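Local structure of beta-porphyranase A (Bacteroides plebeius, 4AW7) at residues Y171-I174 / G175-H179; A195-A199 / W200-N204; I260-G263 / H264-L268; S284-D287 / I288-V291; K537-G540 / Q541-N545. The protein hydrolyses the sulfated red-seaweed polysaccharide porphyran at the (1->4) linkages between beta-D-galactopyranose and alpha-L-galactopyranose-6-sulfate, releasing mostly disaccharides. All blocks are in the same frame, centred on the assembly; numbering follows the deposited sequence. Where two conformers were deposited one is given.

Contact 1 of 5, residues Y171-I174 / G175-H179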
loop_
_atom_site.group_PDB
_atom_site.type_symbol
_atom_site.label_atom_id
_atom_site.label_comp_id
_atom_site.label_asym_id
_atom_site.label_seq_id
_atom_site.Cartn_x
_atom_site.Cartn_y
_atom_site.Cartn_z
ATOM N N TYR A 171 -21.004 -3.870 -5.153
ATOM C CA TYR A 171 -20.147 -2.708 -4.904
ATOM C C TYR A 171 -20.682 -1.421 -5.567
ATOM O O TYR A 171 -20.755 -0.346 -4.945
ATOM C CB TYR A 171 -18.724 -2.954 -5.412
ATOM C CG TYR A 171 -17.729 -3.507 -4.415
ATOM C CD1 TYR A 171 -16.947 -2.659 -3.651
ATOM C CD2 TYR A 171 -17.489 -4.873 -4.267
ATOM C CE1 TYR A 171 -16.039 -3.125 -2.750
ATOM C CE2 TYR A 171 -16.545 -5.356 -3.373
ATOM C CZ TYR A 171 -15.797 -4.464 -2.616
ATOM O OH TYR A 171 -14.829 -4.841 -1.715
ATOM N N ALA A 172 -21.043 -1.521 -6.846
ATOM C CA ALA A 172 -21.475 -0.355 -7.605
ATOM C C ALA A 172 -22.720 0.259 -6.999
ATOM O O ALA A 172 -22.805 1.480 -6.845
ATOM C CB ALA A 172 -21.745 -0.732 -9.080
ATOM N N SER A 173 -23.683 -0.584 -6.641
ATOM C CA SER A 173 -24.906 -0.102 -6.061
ATOM C C SER A 173 -24.656 0.630 -4.748
ATOM O O SER A 173 -25.259 1.653 -4.431
ATOM C CB SER A 173 -25.885 -1.266 -5.871
ATOM O OG SER A 173 -27.062 -0.778 -5.270
ATOM N N ILE A 174 -23.755 0.097 -3.947
ATOM C CA ILE A 174 -23.437 0.694 -2.650
ATOM C C ILE A 174 -22.831 2.070 -2.878
ATOM O O ILE A 174 -23.247 3.049 -2.238
ATOM C CB ILE A 174 -22.509 -0.220 -1.827
ATOM C CG1 ILE A 174 -23.292 -1.454 -1.354
ATOM C CG2 ILE A 174 -21.887 0.575 -0.652
ATOM C CD1 ILE A 174 -22.449 -2.591 -0.859
ATOM N N GLY A 175 -21.833 2.158 -3.756
ATOM C CA GLY A 175 -21.215 3.464 -4.041
ATOM C C GLY A 175 -22.249 4.465 -4.552
ATOM O O GLY A 175 -22.291 5.612 -4.116
ATOM N N LYS A 176 -23.103 4.029 -5.466
ATOM C CA LYS A 176 -24.098 4.922 -6.033
ATOM C C LYS A 176 -25.030 5.452 -4.960
ATOM O O LYS A 176 -25.302 6.687 -4.879
ATOM C CB LYS A 176 -24.902 4.199 -7.101
ATOM C CG LYS A 176 -25.871 5.132 -7.809
ATOM C CD LYS A 176 -26.681 4.369 -8.859
ATOM C CE LYS A 176 -27.694 3.421 -8.199
ATOM N NZ LYS A 176 -28.645 2.765 -9.165
ATOM N N HIS A 177 -25.528 4.566 -4.120
ATOM C CA HIS A 177 -26.495 4.981 -3.105
ATOM C C HIS A 177 -25.882 5.860 -2.019
ATOM O O HIS A 177 -26.477 6.849 -1.596
ATOM C CB HIS A 177 -27.179 3.778 -2.483
ATOM C CG HIS A 177 -28.212 3.137 -3.367
ATOM N ND1 HIS A 177 -27.910 2.200 -4.327
ATOM C CD2 HIS A 177 -29.559 3.267 -3.380
ATOM C CE1 HIS A 177 -29.026 1.795 -4.909
ATOM N NE2 HIS A 177 -30.045 2.420 -4.346
ATOM N N ILE A 178 -24.680 5.534 -1.564
ATOM C CA ILE A 178 -23.998 6.348 -0.564
ATOM C C ILE A 178 -23.742 7.752 -1.120
ATOM O O ILE A 178 -24.018 8.785 -0.444
ATOM C CB ILE A 178 -22.735 5.635 -0.050
ATOM C CG1 ILE A 178 -23.174 4.494 0.876
ATOM C CG2 ILE A 178 -21.819 6.651 0.687
ATOM C CD1 ILE A 178 -22.051 3.659 1.452
ATOM N N HIS A 179 -23.227 7.844 -2.333
ATOM C CA HIS A 179 -22.917 9.153 -2.907
ATOM C C HIS A 179 -24.160 9.994 -3.184
ATOM O O HIS A 179 -24.097 11.236 -3.162
ATOM C CB HIS A 179 -22.081 9.045 -4.155
ATOM C CG HIS A 179 -20.722 8.469 -3.898
ATOM N ND1 HIS A 179 -20.095 7.610 -4.779
ATOM C CD2 HIS A 179 -19.885 8.612 -2.843
ATOM C CE1 HIS A 179 -18.915 7.267 -4.280
ATOM N NE2 HIS A 179 -18.765 7.848 -3.101
#

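Contact 2 of 5, residues A195-A199 / W200-N204. With K (potassium ion), chain F.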
loop_
_atom_site.group_PDB
_atom_site.type_symbol
_atom_site.label_atom_id
_atom_site.label_comp_id
_atom_site.label_asym_id
_atom_site.label_seq_id
_atom_site.Cartn_x
_atom_site.Cartn_y
_atom_site.Cartn_z
ATOM N N ALA A 195 -8.719 -6.607 -3.071
ATOM C CA ALA A 195 -8.184 -7.703 -3.899
ATOM C C ALA A 195 -7.151 -8.534 -3.136
ATOM O O ALA A 195 -6.101 -8.026 -2.702
ATOM C CB ALA A 195 -7.557 -7.099 -5.111
ATOM N N ALA A 196 -7.409 -9.829 -3.057
ATOM C CA ALA A 196 -6.502 -10.764 -2.373
ATOM C C ALA A 196 -5.350 -11.206 -3.151
ATOM O O ALA A 196 -4.341 -11.634 -2.591
ATOM C CB ALA A 196 -7.272 -12.045 -2.030
ATOM N N TYR A 197 -5.474 -11.194 -4.445
ATOM C CA TYR A 197 -4.512 -11.971 -5.332
ATOM C C TYR A 197 -4.277 -11.103 -6.554
ATOM O O TYR A 197 -4.893 -11.314 -7.602
ATOM C CB TYR A 197 -5.046 -13.386 -5.723
ATOM C CG TYR A 197 -4.220 -14.162 -6.742
ATOM C CD1 TYR A 197 -2.939 -14.623 -6.410
ATOM C CD2 TYR A 197 -4.737 -14.499 -8.007
ATOM C CE1 TYR A 197 -2.190 -15.375 -7.298
ATOM C CE2 TYR A 197 -3.966 -15.253 -8.919
ATOM C CZ TYR A 197 -2.709 -15.682 -8.561
ATOM O OH TYR A 197 -1.909 -16.408 -9.460
ATOM N N PRO A 198 -3.414 -10.083 -6.476
ATOM C CA PRO A 198 -3.338 -9.065 -7.539
ATOM C C PRO A 198 -2.402 -9.509 -8.679
ATOM O O PRO A 198 -1.449 -8.805 -9.061
ATOM C CB PRO A 198 -2.816 -7.857 -6.779
ATOM C CG PRO A 198 -1.941 -8.427 -5.731
ATOM C CD PRO A 198 -2.690 -9.659 -5.258
ATOM N N ALA A 199 -2.677 -10.696 -9.204
ATOM C CA ALA A 199 -1.879 -11.338 -10.252
ATOM C C ALA A 199 -2.328 -10.865 -11.620
ATOM O O ALA A 199 -2.817 -11.647 -12.459
ATOM C CB ALA A 199 -1.930 -12.869 -10.102
ATOM N N TRP A 200 -2.221 -9.560 -11.869
ATOM C CA TRP A 200 -2.717 -8.947 -13.091
ATOM C C TRP A 200 -2.265 -9.705 -14.329
ATOM O O TRP A 200 -3.033 -9.858 -15.319
ATOM C CB TRP A 200 -2.289 -7.495 -13.195
ATOM C CG TRP A 200 -2.660 -6.591 -12.036
ATOM C CD1 TRP A 200 -2.020 -5.410 -11.757
ATOM C CD2 TRP A 200 -3.751 -6.687 -11.077
ATOM N NE1 TRP A 200 -2.612 -4.790 -10.700
ATOM C CE2 TRP A 200 -3.683 -5.537 -10.264
ATOM C CE3 TRP A 200 -4.763 -7.619 -10.806
ATOM C CZ2 TRP A 200 -4.560 -5.325 -9.191
ATOM C CZ3 TRP A 200 -5.623 -7.394 -9.746
ATOM C CH2 TRP A 200 -5.507 -6.267 -8.947
ATOM N N GLU A 201 -1.012 -10.129 -14.317
ATOM C CA GLU A 201 -0.370 -10.810 -15.423
ATOM C C GLU A 201 -0.911 -12.205 -15.725
ATOM O O GLU A 201 -0.601 -12.722 -16.816
ATOM C CB GLU A 201 1.140 -10.933 -15.139
ATOM C CG GLU A 201 1.594 -11.948 -14.068
ATOM C CD GLU A 201 1.395 -11.544 -12.612
ATOM O OE1 GLU A 201 0.872 -10.468 -12.307
ATOM O OE2 GLU A 201 1.810 -12.313 -11.738
ATOM N N ASP A 202 -1.613 -12.870 -14.812
ATOM C CA ASP A 202 -2.039 -14.250 -15.058
ATOM C C ASP A 202 -2.845 -14.372 -16.343
ATOM O O ASP A 202 -3.631 -13.509 -16.720
ATOM C CB ASP A 202 -2.846 -14.819 -13.896
ATOM C CG ASP A 202 -2.027 -15.494 -12.828
ATOM O OD1 ASP A 202 -0.797 -15.546 -12.925
ATOM O OD2 ASP A 202 -2.649 -15.967 -11.838
ATOM N N GLY A 203 -2.612 -15.479 -17.038
ATOM C CA GLY A 203 -3.359 -15.751 -18.252
ATOM C C GLY A 203 -3.090 -14.743 -19.347
ATOM O O GLY A 203 -3.994 -14.301 -20.045
ATOM N N ASN A 204 -1.838 -14.280 -19.435
ATOM C CA ASN A 204 -1.504 -13.279 -20.434
ATOM C C ASN A 204 -2.318 -12.005 -20.225
ATOM O O ASN A 204 -2.773 -11.383 -21.175
ATOM C CB ASN A 204 -1.787 -13.833 -21.833
ATOM C CG ASN A 204 -0.883 -13.266 -22.862
ATOM O OD1 ASN A 204 0.289 -12.996 -22.577
ATOM N ND2 ASN A 204 -1.388 -13.124 -24.089
HETATM K K K F . -7.716 -10.238 -6.946
HETATM O O HOH W 1 1.288 -9.595 -9.754
#

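Contact 3 of 5, residues I260-G263 / H264-L268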
loop_
_atom_site.group_PDB
_atom_site.type_symbol
_atom_site.label_atom_id
_atom_site.label_comp_id
_atom_site.label_asym_id
_atom_site.label_seq_id
_atom_site.Cartn_x
_atom_site.Cartn_y
_atom_site.Cartn_z
ATOM N N ILE A 260 -6.612 6.494 -17.704
ATOM C CA ILE A 260 -7.248 6.297 -19.008
ATOM C C ILE A 260 -8.767 6.341 -18.921
ATOM O O ILE A 260 -9.437 6.970 -19.753
ATOM C CB ILE A 260 -6.737 4.972 -19.640
ATOM C CG1 ILE A 260 -5.283 5.139 -20.045
ATOM C CG2 ILE A 260 -7.607 4.510 -20.838
ATOM C CD1 ILE A 260 -4.628 3.803 -20.431
ATOM N N LYS A 261 -9.333 5.713 -17.897
ATOM C CA LYS A 261 -10.776 5.591 -17.784
ATOM C C LYS A 261 -11.449 6.901 -17.349
ATOM O O LYS A 261 -12.541 7.251 -17.830
ATOM C CB LYS A 261 -11.120 4.519 -16.760
ATOM C CG LYS A 261 -12.525 4.091 -16.785
ATOM C CD LYS A 261 -12.858 3.263 -18.015
ATOM C CE LYS A 261 -14.266 2.767 -17.880
ATOM N NZ LYS A 261 -14.649 2.042 -19.057
ATOM N N PHE A 262 -10.847 7.586 -16.382
ATOM C CA PHE A 262 -11.474 8.706 -15.692
ATOM C C PHE A 262 -10.851 10.053 -16.036
ATOM O O PHE A 262 -11.430 11.096 -15.700
ATOM C CB PHE A 262 -11.446 8.519 -14.168
ATOM C CG PHE A 262 -11.993 7.214 -13.711
ATOM C CD1 PHE A 262 -13.333 6.934 -13.854
ATOM C CD2 PHE A 262 -11.186 6.261 -13.114
ATOM C CE1 PHE A 262 -13.869 5.740 -13.467
ATOM C CE2 PHE A 262 -11.729 5.054 -12.711
ATOM C CZ PHE A 262 -13.068 4.788 -12.898
ATOM N N GLY A 263 -9.664 10.038 -16.647
ATOM C CA GLY A 263 -8.913 11.256 -16.907
ATOM C C GLY A 263 -8.012 11.678 -15.778
ATOM O O GLY A 263 -7.292 12.663 -15.899
ATOM N N HIS A 264 -8.038 10.934 -14.661
ATOM C CA HIS A 264 -7.242 11.199 -13.472
ATOM C C HIS A 264 -7.149 9.874 -12.694
ATOM O O HIS A 264 -8.012 9.032 -12.802
ATOM C CB HIS A 264 -7.870 12.309 -12.608
ATOM C CG HIS A 264 -9.308 12.086 -12.303
ATOM N ND1 HIS A 264 -9.762 11.456 -11.163
ATOM C CD2 HIS A 264 -10.413 12.445 -12.999
ATOM C CE1 HIS A 264 -11.089 11.429 -11.176
ATOM N NE2 HIS A 264 -11.505 12.005 -12.290
ATOM N N VAL A 265 -6.116 9.745 -11.883
ATOM C CA VAL A 265 -6.008 8.607 -10.971
ATOM C C VAL A 265 -7.080 8.776 -9.888
ATOM O O VAL A 265 -7.599 9.886 -9.685
ATOM C CB VAL A 265 -4.598 8.482 -10.371
ATOM C CG1 VAL A 265 -3.526 8.269 -11.480
ATOM C CG2 VAL A 265 -4.280 9.666 -9.504
ATOM N N LYS A 266 -7.519 7.673 -9.297
ATOM C CA LYS A 266 -8.255 7.706 -8.031
ATOM C C LYS A 266 -7.354 7.145 -6.937
ATOM O O LYS A 266 -6.485 6.300 -7.191
ATOM C CB LYS A 266 -9.546 6.887 -8.085
ATOM C CG LYS A 266 -10.529 7.417 -9.117
ATOM C CD LYS A 266 -11.937 6.842 -8.949
ATOM C CE LYS A 266 -12.947 7.420 -9.944
ATOM N NZ LYS A 266 -14.374 7.130 -9.608
ATOM N N PRO A 267 -7.577 7.588 -5.699
ATOM C CA PRO A 267 -6.711 7.121 -4.626
ATOM C C PRO A 267 -6.768 5.612 -4.408
ATOM O O PRO A 267 -7.781 4.966 -4.655
ATOM C CB PRO A 267 -7.209 7.890 -3.408
ATOM C CG PRO A 267 -7.738 9.160 -3.994
ATOM C CD PRO A 267 -8.446 8.661 -5.226
ATOM N N LEU A 268 -5.673 5.092 -3.901
ATOM C CA LEU A 268 -5.526 3.721 -3.483
ATOM C C LEU A 268 -5.752 3.548 -2.008
ATOM O O LEU A 268 -5.549 4.454 -1.212
ATOM C CB LEU A 268 -4.112 3.253 -3.829
ATOM C CG LEU A 268 -3.690 3.461 -5.253
ATOM C CD1 LEU A 268 -2.165 3.149 -5.372
ATOM C CD2 LEU A 268 -4.513 2.701 -6.270
#

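Contact 4 of 5, residues S284-D287 / I288-V291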
loop_
_atom_site.group_PDB
_atom_site.type_symbol
_atom_site.label_atom_id
_atom_site.label_comp_id
_atom_site.label_asym_id
_atom_site.label_seq_id
_atom_site.Cartn_x
_atom_site.Cartn_y
_atom_site.Cartn_z
ATOM N N SER A 284 -2.273 -20.436 13.410
ATOM C CA SER A 284 -1.944 -20.146 14.798
ATOM C C SER A 284 -0.696 -19.287 14.933
ATOM O O SER A 284 0.239 -19.361 14.123
ATOM C CB SER A 284 -1.761 -21.437 15.600
ATOM O OG SER A 284 -2.958 -22.189 15.625
ATOM N N TYR A 285 -0.668 -18.490 15.984
ATOM C CA TYR A 285 0.449 -17.638 16.308
ATOM C C TYR A 285 1.603 -18.426 16.874
ATOM O O TYR A 285 1.420 -19.325 17.717
ATOM C CB TYR A 285 0.014 -16.633 17.372
ATOM C CG TYR A 285 1.136 -15.728 17.840
ATOM C CD1 TYR A 285 1.467 -14.537 17.155
ATOM C CD2 TYR A 285 1.872 -16.044 18.973
ATOM C CE1 TYR A 285 2.508 -13.751 17.591
ATOM C CE2 TYR A 285 2.911 -15.244 19.424
ATOM C CZ TYR A 285 3.226 -14.089 18.725
ATOM O OH TYR A 285 4.246 -13.286 19.165
ATOM N N ASP A 286 2.789 -18.061 16.412
ATOM C CA ASP A 286 4.063 -18.538 16.916
ATOM C C ASP A 286 4.991 -17.326 17.126
ATOM O O ASP A 286 5.117 -16.569 16.187
ATOM C CB ASP A 286 4.648 -19.449 15.828
ATOM C CG ASP A 286 5.958 -20.057 16.215
ATOM O OD1 ASP A 286 6.985 -19.403 16.060
ATOM O OD2 ASP A 286 5.962 -21.213 16.671
ATOM N N ASP A 287 5.672 -17.181 18.267
ATOM C CA ASP A 287 6.564 -16.019 18.513
ATOM C C ASP A 287 7.674 -15.815 17.479
ATOM O O ASP A 287 8.127 -14.695 17.314
ATOM C CB ASP A 287 7.285 -16.076 19.873
ATOM C CG ASP A 287 6.486 -15.503 21.041
ATOM O OD1 ASP A 287 5.708 -14.536 20.899
ATOM O OD2 ASP A 287 6.721 -16.003 22.179
ATOM N N ILE A 288 8.144 -16.855 16.818
ATOM C CA ILE A 288 9.197 -16.657 15.811
ATOM C C ILE A 288 8.615 -16.528 14.424
ATOM O O ILE A 288 8.919 -15.590 13.687
ATOM C CB ILE A 288 10.211 -17.807 15.787
ATOM C CG1 ILE A 288 10.956 -17.892 17.133
ATOM C CG2 ILE A 288 11.170 -17.597 14.604
ATOM C CD1 ILE A 288 11.675 -19.237 17.381
ATOM N N SER A 289 7.726 -17.424 14.047
ATOM C CA SER A 289 7.278 -17.344 12.695
ATOM C C SER A 289 6.355 -16.130 12.442
ATOM O O SER A 289 6.419 -15.511 11.407
ATOM C CB SER A 289 6.712 -18.682 12.221
ATOM O OG SER A 289 5.349 -18.766 12.390
ATOM N N SER A 290 5.529 -15.769 13.420
ATOM C CA SER A 290 4.511 -14.757 13.188
ATOM C C SER A 290 5.077 -13.332 13.197
ATOM O O SER A 290 4.452 -12.426 12.639
ATOM C CB SER A 290 3.359 -14.915 14.180
ATOM O OG SER A 290 2.805 -16.238 14.159
ATOM N N VAL A 291 6.287 -13.119 13.717
ATOM C CA VAL A 291 6.968 -11.812 13.605
ATOM C C VAL A 291 7.782 -11.624 12.316
ATOM O O VAL A 291 8.204 -10.473 12.022
ATOM C CB VAL A 291 7.855 -11.494 14.823
ATOM C CG1 VAL A 291 7.038 -11.638 16.081
ATOM C CG2 VAL A 291 9.134 -12.356 14.863
#

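Contact 5 of 5, residues K537-G540 / Q541-N545. With CA (calcium ion), chain C.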
loop_
_atom_site.group_PDB
_atom_site.type_symbol
_atom_site.label_atom_id
_atom_site.label_comp_id
_atom_site.label_asym_id
_atom_site.label_seq_id
_atom_site.Cartn_x
_atom_site.Cartn_y
_atom_site.Cartn_z
ATOM N N LYS A 537 13.909 -2.672 -7.885
ATOM C CA LYS A 537 13.596 -2.822 -6.475
ATOM C C LYS A 537 13.313 -4.287 -6.121
ATOM O O LYS A 537 12.384 -4.922 -6.661
ATOM C CB LYS A 537 12.375 -1.989 -6.116
ATOM C CG LYS A 537 12.592 -0.488 -6.252
ATOM C CD LYS A 537 11.238 0.219 -6.197
ATOM C CE LYS A 537 11.234 1.680 -6.641
ATOM N NZ LYS A 537 11.839 2.523 -5.597
ATOM N N GLY A 538 14.055 -4.813 -5.172
ATOM C CA GLY A 538 13.828 -6.161 -4.718
ATOM C C GLY A 538 14.324 -7.198 -5.690
ATOM O O GLY A 538 15.228 -6.980 -6.492
ATOM N N TYR A 539 13.766 -8.381 -5.530
ATOM C CA TYR A 539 14.370 -9.571 -6.093
ATOM C C TYR A 539 14.045 -9.815 -7.549
ATOM O O TYR A 539 13.241 -9.133 -8.167
ATOM C CB TYR A 539 14.107 -10.821 -5.240
ATOM C CG TYR A 539 12.840 -11.603 -5.472
ATOM C CD1 TYR A 539 11.612 -11.005 -5.678
ATOM C CD2 TYR A 539 12.894 -12.983 -5.540
ATOM C CE1 TYR A 539 10.449 -11.761 -5.882
ATOM C CE2 TYR A 539 11.755 -13.736 -5.747
ATOM C CZ TYR A 539 10.528 -13.131 -5.892
ATOM O OH TYR A 539 9.405 -13.852 -6.122
ATOM N N GLY A 540 14.737 -10.818 -8.107
ATOM C CA GLY A 540 14.675 -11.079 -9.509
ATOM C C GLY A 540 13.456 -11.824 -9.995
ATOM O O GLY A 540 13.299 -11.967 -11.186
ATOM N N GLN A 541 12.639 -12.346 -9.085
ATOM C CA GLN A 541 11.449 -13.125 -9.411
ATOM C C GLN A 541 11.815 -14.394 -10.167
ATOM O O GLN A 541 11.019 -14.912 -10.943
ATOM C CB GLN A 541 10.385 -12.333 -10.206
ATOM C CG GLN A 541 9.914 -11.074 -9.480
ATOM C CD GLN A 541 8.844 -10.326 -10.209
ATOM O OE1 GLN A 541 8.046 -10.928 -10.927
ATOM N NE2 GLN A 541 8.728 -9.027 -9.924
ATOM N N SER A 542 13.008 -14.946 -9.894
ATOM C CA SER A 542 13.463 -16.140 -10.616
ATOM C C SER A 542 12.606 -17.358 -10.317
ATOM O O SER A 542 12.626 -18.299 -11.108
ATOM C CB SER A 542 14.927 -16.455 -10.301
ATOM O OG SER A 542 15.759 -15.377 -10.642
ATOM N N ASN A 543 11.898 -17.353 -9.196
ATOM C CA ASN A 543 11.020 -18.459 -8.781
ATOM C C ASN A 543 9.575 -18.255 -9.224
ATOM O O ASN A 543 8.641 -18.930 -8.727
ATOM C CB ASN A 543 11.097 -18.670 -7.269
ATOM C CG ASN A 543 10.434 -17.534 -6.466
ATOM O OD1 ASN A 543 10.279 -16.399 -6.930
ATOM N ND2 ASN A 543 10.004 -17.869 -5.257
ATOM N N ARG A 544 9.379 -17.271 -10.100
ATOM C CA ARG A 544 8.078 -17.040 -10.696
ATOM C C ARG A 544 8.229 -17.469 -12.162
ATOM O O ARG A 544 9.285 -17.356 -12.755
ATOM C CB ARG A 544 7.669 -15.547 -10.504
ATOM C CG ARG A 544 7.231 -15.176 -9.045
ATOM C CD ARG A 544 7.087 -13.662 -8.751
ATOM N NE ARG A 544 6.348 -13.039 -9.833
ATOM C CZ ARG A 544 5.032 -12.830 -9.884
ATOM N NH1 ARG A 544 4.232 -13.128 -8.879
ATOM N NH2 ARG A 544 4.527 -12.333 -10.980
ATOM N N ASN A 545 7.182 -17.926 -12.756
ATOM C CA ASN A 545 7.160 -18.199 -14.158
ATOM C C ASN A 545 7.007 -16.923 -14.986
ATOM O O ASN A 545 7.576 -16.803 -16.098
ATOM C CB ASN A 545 5.969 -19.150 -14.399
ATOM C CG ASN A 545 5.703 -19.418 -15.868
ATOM O OD1 ASN A 545 6.578 -19.869 -16.584
ATOM N ND2 ASN A 545 4.471 -19.160 -16.308
HETATM CA CA CA C . 17.244 -5.743 -6.935
HETATM O O HOH W 2 10.756 -7.950 -7.932
HETATM O O HOH W 3 17.749 -7.428 -5.224
HETATM O O HOH W 4 19.095 -7.250 -7.750
HETATM O O HOH W 5 16.620 -6.673 -9.076
#

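Contact 1 of 5, residues Y171-I174 / G175-H179
His177 turns its imidazole back along the helix onto Ser173, one turn earlier. With CG anti to the carbonyl carbon (chi1 -75°), His177 CB and CG both pass 3.5 Å from Ser173 O, and the ring then presents its ND1 edge to that oxygen. The bond from His177 ND1 to Ser173 O is short, 2.7 Å, and keeps within 2° of the ring plane, although it meets the carbonyl from well above its plane. His177 N donates to the same Ser173 O from the opposite face at 2.9 Å, so one carbonyl carries both the helical bond and a side-chain bond. Further out, His177 CE1 lies 3.3 Å from Ser173 OG, a hydroxyl bonded to Val120 O. Were His177 replaced by alanine, Ser173 O would probably keep its backbone donor but lose the second, side-chain bond. Ile174 and Ile178 run side by side, CG2 of Ile174 3.7 Å from CD1 of Ile178. Regular i to i+4 bonds, such as Gly175 N to Tyr171 O at 3.0 Å, hold the backbone beneath. The apolar Ile174 and Ile178 face Phe141 of strand 136-142, while Ser173 and His177 lie against the neighbouring helix 120-132. Helix 160-179 thereby connects parallel strands 136-142 and 189-195 in a beta-alpha-beta crossover, the repeating unit of a (beta/alpha)8 glycosidase barrel.

Contact 2 of 5, residues A195-A199 / W200-N204
Two inverse gamma turns in succession, centred on Pro198 and Ala199, fold the chain so sharply that Pro198 lies on the indole of Trp200 and Tyr197 reaches Asp202. A type I beta turn from Ala199 to Asp202 follows at once, all within the loop that leaves barrel strand 189-195. Pro198 CB stands over the six-membered ring of Trp200, 4.0 Å from its centroid and 17° off the normal, a CH-pi contact to which a compact proline ring is well suited. Trp200 NE1 is bonded to Val250 O, and Trp208 meets the indole edge-to-face. With a leucine in place of Trp200, Pro198 would probably lose the flat face it lies on and Val250 O its indole donor. Tyr197 OH donates to Asp202 OD2 at 2.5 Å, on the syn side, with ring and carboxylate planes 54° apart; Ala199 CB lies above the tyrosine ring, toward its rim. Glu201 curls back by a bend at chi2 (-77°): its OE1 shares a water with Pro198 O, while OE2 pairs with Arg544. Tyr197 also serves through its backbone, because its carbonyl O coordinates the potassium ion at 3.1 Å, beside the hydroxyls of Tyr193 and Tyr207.

Contact 3 of 5, residues I260-G263 / H264-L268
Helix 245-262 stops as Phe262 gives way to Gly263, whose positive phi (88°) turns the chain into the extended His264; a CB at Gly263 would be jammed against the preceding carbonyl O, hence the glycine. The turn brings Lys266 back over the phenyl ring of Phe262. Lys266 CE sits 3.7 Å from the centroid of the Phe262 ring and only 5° off the normal, so the methylene rests almost centrally on the face in a CH-pi contact. Lys266 NZ, 4.3 Å from the same centroid, adds a cation-pi interaction while also donating to Gly220 O and Met223 O. Lys266 needs its length here: the chain, extended beyond CG, crosses the phenylalanine at about a right angle. The opposite face of the phenyl takes Lys261 CG, 3.9 Å above the plane, so the ring lies between two lysine chains. This is an alpha-to-beta connection of the barrel, joining helix 245-262 to strand 268-276 far from the substrate. His264 makes a different CH-pi contact: its imidazole receives Phe262 CB on one face, 4.1 Å from the centroid and offset toward the rim. With CG set between the backbone N and the carbonyl carbon (chi1 51°), the imidazole lies where His264 ND1 can donate to Val265 O at 3.1 Å.

Contact 4 of 5, residues S284-D287 / I288-V291
Ser290 CB approaches the ring of Tyr285 obliquely, 3.5 Å from CD1, while Asp287 OD1 lies at the ring's edge and in its plane. There Tyr285 OH donates to Asp287 OD1 at 2.6 Å, the oxygen receiving it on its anti lone pair, and Arg354 forms a salt bridge to the same oxygen. The other flat group is the carboxylate of Asp286. Its OD1 is gripped by two backbone donors, Ile288 N and Ser289 N, each at 2.9 Å on the anti side but from opposite faces of the carboxylate plane. The first of these bonds closes an Asx turn, a role suited to aspartate because its short side chain can fold onto amides two and three residues ahead. Ser290 answers with a reciprocal pair: Asp286 N donates to Ser290 OG at 2.9 Å and almost straight (177°), and Ser290 N donates to Asp286 O at 2.9 Å. Setting OG anti to the carbonyl carbon (chi1 -55°) brings it to that amide. Val291 places CG1 3.5 Å from Asp287 O. The turn belongs to the loop between strand 268-276 and helix 293-305, whose start follows closely on Val291, and the backbone of Tyr285 is bonded to Ser334 alongside.

Contact 5 of 5, residues K537-G540 / Q541-N545
Tyr539 crosses Gln541, Asn543 and Arg544 each at about a right angle, and the following turn meets one face and the hydroxyl edge of its ring. Gln541 N lies 3.5 Å above the ring plane, over its centre, and Gln541 CG reaches CE1 of Tyr539 at 3.7 Å. Asn543 comes instead to the edge: Tyr539 OH donates to Asn543 OD1 at 2.8 Å, in the carbonyl plane and on a lone pair, with ring and amide planes 77° apart. Asparagine suits this place because its short side chain, with CG between the backbone N and carbonyl carbon (chi1 70°), folds back toward the phenol. Arg544 passes its CD 3.5 Å from Tyr539 OH. A type I beta turn from Gln541 to Arg544 also lets Arg544 NE donate a hydrogen bond to Gln541 OE1 at 2.9 Å, from well above the amide plane. Gln541 NE2 shares a water with Tyr539 O. One residue before the tyrosine, Gly538 O binds the calcium ion at 2.4 Å, together with three waters and Asp381, Asn535 and Trp536. Mostly neutral dipoles thus hold the turn, the guanidinium NE adding its bond, while Arg544 NH2 turns to the buried Glu201, tying this C-terminal region to the barrel.

Overall arrangement
Contact 1 is buried helix packing and contact 2 a largely buried loop, whereas contacts 3 and 5 lie at the surface and contact 4 is partly buried. Contacts 1 to 4 all belong to the barrel: strand 189-195 is entered after contact 1 and left at contact 2, and contacts 3 and 4 fall before and after strand 268-276. Contact 5 lies in the C-terminal region, yet it touches contact 2 directly through the salt bridge from Glu201 OE2 to Arg544 NH2, 2.8 Å long. Regular helical bonding dominates contact 1 and lysine-on-ring stacking contact 3; contacts 2, 4 and 5 rely on tight turns with tyrosine hydroxyl bonds, and contacts 2 and 5 add metal ions.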